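Local coordinates for protein paenibacillus xanthan lyase (Paenibacillus, PDB 6F2P) that cleaves the polysaccharide xanthan as a calcium-binding polysaccharide lyase, probably by the beta-elimination used throughout family 8, at residues G470-T475 with T481-W486. Sequence-based numbering, arbitrary orientation.
Sequences GMELHT and TAKKSW
M471 and K484 form a hydrogen-bonded pair of an antiparallel beta hairpin, 470-474 running against 481-486 with 167° between their directions, inside the large antiparallel sheet of the super-sandwich domain of family 8 polysaccharide lyases. M471 N reaches K484 O at 2.9 Å, and K484 N returns a nearly straight bond to M471 O. One pair further on, L473 N gives a more bent bond to A482 O. L473 O takes two donors, A482 N and T481 OG1; chi1 of -164° turns the T481 hydroxyl away from its own N, beside its carbonyl carbon, where OG1 meets L473 O in the carbonyl plane at 2.7 Å. T481 OG1 also accepts a hydrogen bond from a water, which donates a second one to E472 OE2. Replacing T481 by alanine removes OG1, which would probably leave L473 O with A482 N as its one donor from this strand and cost the water one of its anchors.

On the face shared by E472 and K483, the two side chains lie alongside each other, pointing the same way, with E472 OE2 3.6 Å from K483 CE; OE2 and K483 NZ stay 4.4 Å apart, beyond a salt bridge, and K483 NZ bonds to S644 O. The other face is mainly apolar: L473 CB meets A482 CB, while K484 sends its amine to T439, G437 and Y615. Here the W486 indole presents its rim to M471, whose CB lies in the ring plane, 3.9 Å from CZ3.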
loop_
_atom_site.group_PDB
_atom_site.type_symbol
_atom_site.label_atom_id
_atom_site.label_comp_id
_atom_site.label_asym_id
_atom_site.label_seq_id
_atom_site.Cartn_x
_atom_site.Cartn_y
_atom_site.Cartn_z
ATOM N N GLY A 470 -7.172 -6.234 -2.413
ATOM C CA GLY A 470 -7.609 -7.245 -1.485
ATOM C C GLY A 470 -7.334 -6.870 -0.051
ATOM O O GLY A 470 -6.433 -6.078 0.252
ATOM N N MET A 471 -8.122 -7.467 0.837
ATOM C CA MET A 471 -7.968 -7.277 2.264
ATOM C C MET A 471 -8.296 -8.572 2.976
ATOM O O MET A 471 -9.381 -9.127 2.796
ATOM C CB MET A 471 -8.931 -6.192 2.735
ATOM C CG MET A 471 -8.998 -6.013 4.232
ATOM S SD MET A 471 -10.117 -4.670 4.673
ATOM C CE MET A 471 -10.067 -4.793 6.465
ATOM N N GLU A 472 -7.358 -9.070 3.771
ATOM C CA GLU A 472 -7.699 -10.102 4.737
ATOM C C GLU A 472 -8.254 -9.421 5.988
ATOM O O GLU A 472 -7.512 -8.872 6.808
ATOM C CB GLU A 472 -6.502 -10.983 5.078
ATOM C CG GLU A 472 -6.866 -12.150 5.983
ATOM C CD GLU A 472 -5.770 -13.197 6.060
ATOM O OE1 GLU A 472 -4.610 -12.868 5.732
ATOM O OE2 GLU A 472 -6.069 -14.348 6.446
ATOM N N LEU A 473 -9.573 -9.429 6.108
ATOM C CA LEU A 473 -10.230 -8.842 7.255
ATOM C C LEU A 473 -10.025 -9.704 8.487
ATOM O O LEU A 473 -10.094 -10.925 8.416
ATOM C CB LEU A 473 -11.726 -8.707 6.979
ATOM C CG LEU A 473 -12.573 -8.335 8.197
ATOM C CD1 LEU A 473 -12.175 -6.961 8.723
ATOM C CD2 LEU A 473 -14.057 -8.369 7.862
ATOM N N HIS A 474 -9.745 -9.062 9.611
ATOM C CA HIS A 474 -9.889 -9.703 10.908
ATOM C C HIS A 474 -10.344 -8.653 11.904
ATOM O O HIS A 474 -9.521 -7.912 12.446
ATOM C CB HIS A 474 -8.581 -10.314 11.387
ATOM C CG HIS A 474 -8.713 -11.023 12.700
ATOM N ND1 HIS A 474 -7.625 -11.329 13.494
ATOM C CD2 HIS A 474 -9.802 -11.482 13.356
ATOM C CE1 HIS A 474 -8.046 -11.947 14.586
ATOM N NE2 HIS A 474 -9.361 -12.050 14.530
ATOM N N THR A 475 -11.655 -8.582 12.113
ATOM C CA THR A 475 -12.264 -7.620 13.024
ATOM C C THR A 475 -11.564 -7.639 14.374
ATOM O O THR A 475 -11.341 -8.711 14.941
ATOM C CB THR A 475 -13.760 -7.934 13.220
ATOM O OG1 THR A 475 -14.372 -8.158 11.942
ATOM C CG2 THR A 475 -14.463 -6.775 13.911
ATOM N N THR A 481 -13.174 -13.281 10.444
ATOM C CA THR A 481 -12.104 -13.075 9.489
ATOM C C THR A 481 -12.630 -13.372 8.090
ATOM O O THR A 481 -13.583 -14.138 7.925
ATOM C CB THR A 481 -10.893 -13.957 9.831
ATOM O OG1 THR A 481 -9.733 -13.482 9.139
ATOM C CG2 THR A 481 -11.172 -15.408 9.477
ATOM N N ALA A 482 -12.037 -12.743 7.084
ATOM C CA ALA A 482 -12.502 -12.928 5.716
ATOM C C ALA A 482 -11.468 -12.488 4.693
ATOM O O ALA A 482 -10.612 -11.648 4.982
ATOM C CB ALA A 482 -13.784 -12.166 5.502
ATOM N N LYS A 483 -11.555 -13.062 3.496
ATOM C CA LYS A 483 -10.749 -12.602 2.371
ATOM C C LYS A 483 -11.635 -11.932 1.322
ATOM O O LYS A 483 -12.434 -12.580 0.631
ATOM C CB LYS A 483 -9.914 -13.737 1.785
ATOM C CG LYS A 483 -8.740 -14.098 2.667
ATOM C CD LYS A 483 -8.280 -15.532 2.475
ATOM C CE LYS A 483 -7.102 -15.832 3.390
ATOM N NZ LYS A 483 -6.533 -17.187 3.177
ATOM N N LYS A 484 -11.495 -10.614 1.236
ATOM C CA LYS A 484 -12.324 -9.794 0.369
ATOM C C LYS A 484 -11.452 -9.202 -0.730
ATOM O O LYS A 484 -10.384 -8.636 -0.455
ATOM C CB LYS A 484 -12.979 -8.676 1.186
ATOM C CG LYS A 484 -13.718 -9.175 2.412
ATOM C CD LYS A 484 -14.001 -8.055 3.420
ATOM C CE LYS A 484 -14.903 -6.969 2.828
ATOM N NZ LYS A 484 -16.299 -7.428 2.587
ATOM N N SER A 485 -11.906 -9.338 -1.973
ATOM C CA SER A 485 -11.145 -8.840 -3.109
ATOM C C SER A 485 -12.015 -7.968 -3.998
ATOM O O SER A 485 -13.212 -8.196 -4.134
ATOM C CB SER A 485 -10.553 -10.001 -3.914
ATOM O OG SER A 485 -9.572 -10.699 -3.164
ATOM N N TRP A 486 -11.405 -6.959 -4.600
ATOM C CA TRP A 486 -12.131 -6.093 -5.511
ATOM C C TRP A 486 -11.411 -6.048 -6.862
ATOM O O TRP A 486 -10.180 -6.027 -6.919
ATOM C CB TRP A 486 -12.298 -4.698 -4.905
ATOM C CG TRP A 486 -13.067 -4.689 -3.607
ATOM C CD1 TRP A 486 -14.419 -4.516 -3.447
ATOM C CD2 TRP A 486 -12.530 -4.861 -2.288
ATOM N NE1 TRP A 486 -14.750 -4.572 -2.110
ATOM C CE2 TRP A 486 -13.610 -4.777 -1.378
ATOM C CE3 TRP A 486 -11.242 -5.074 -1.787
ATOM C CZ2 TRP A 486 -13.437 -4.899 0.006
ATOM C CZ3 TRP A 486 -11.073 -5.203 -0.410
ATOM C CH2 TRP A 486 -12.169 -5.113 0.470
HETATM O O HOH W 1 -8.888 -14.687 6.901
#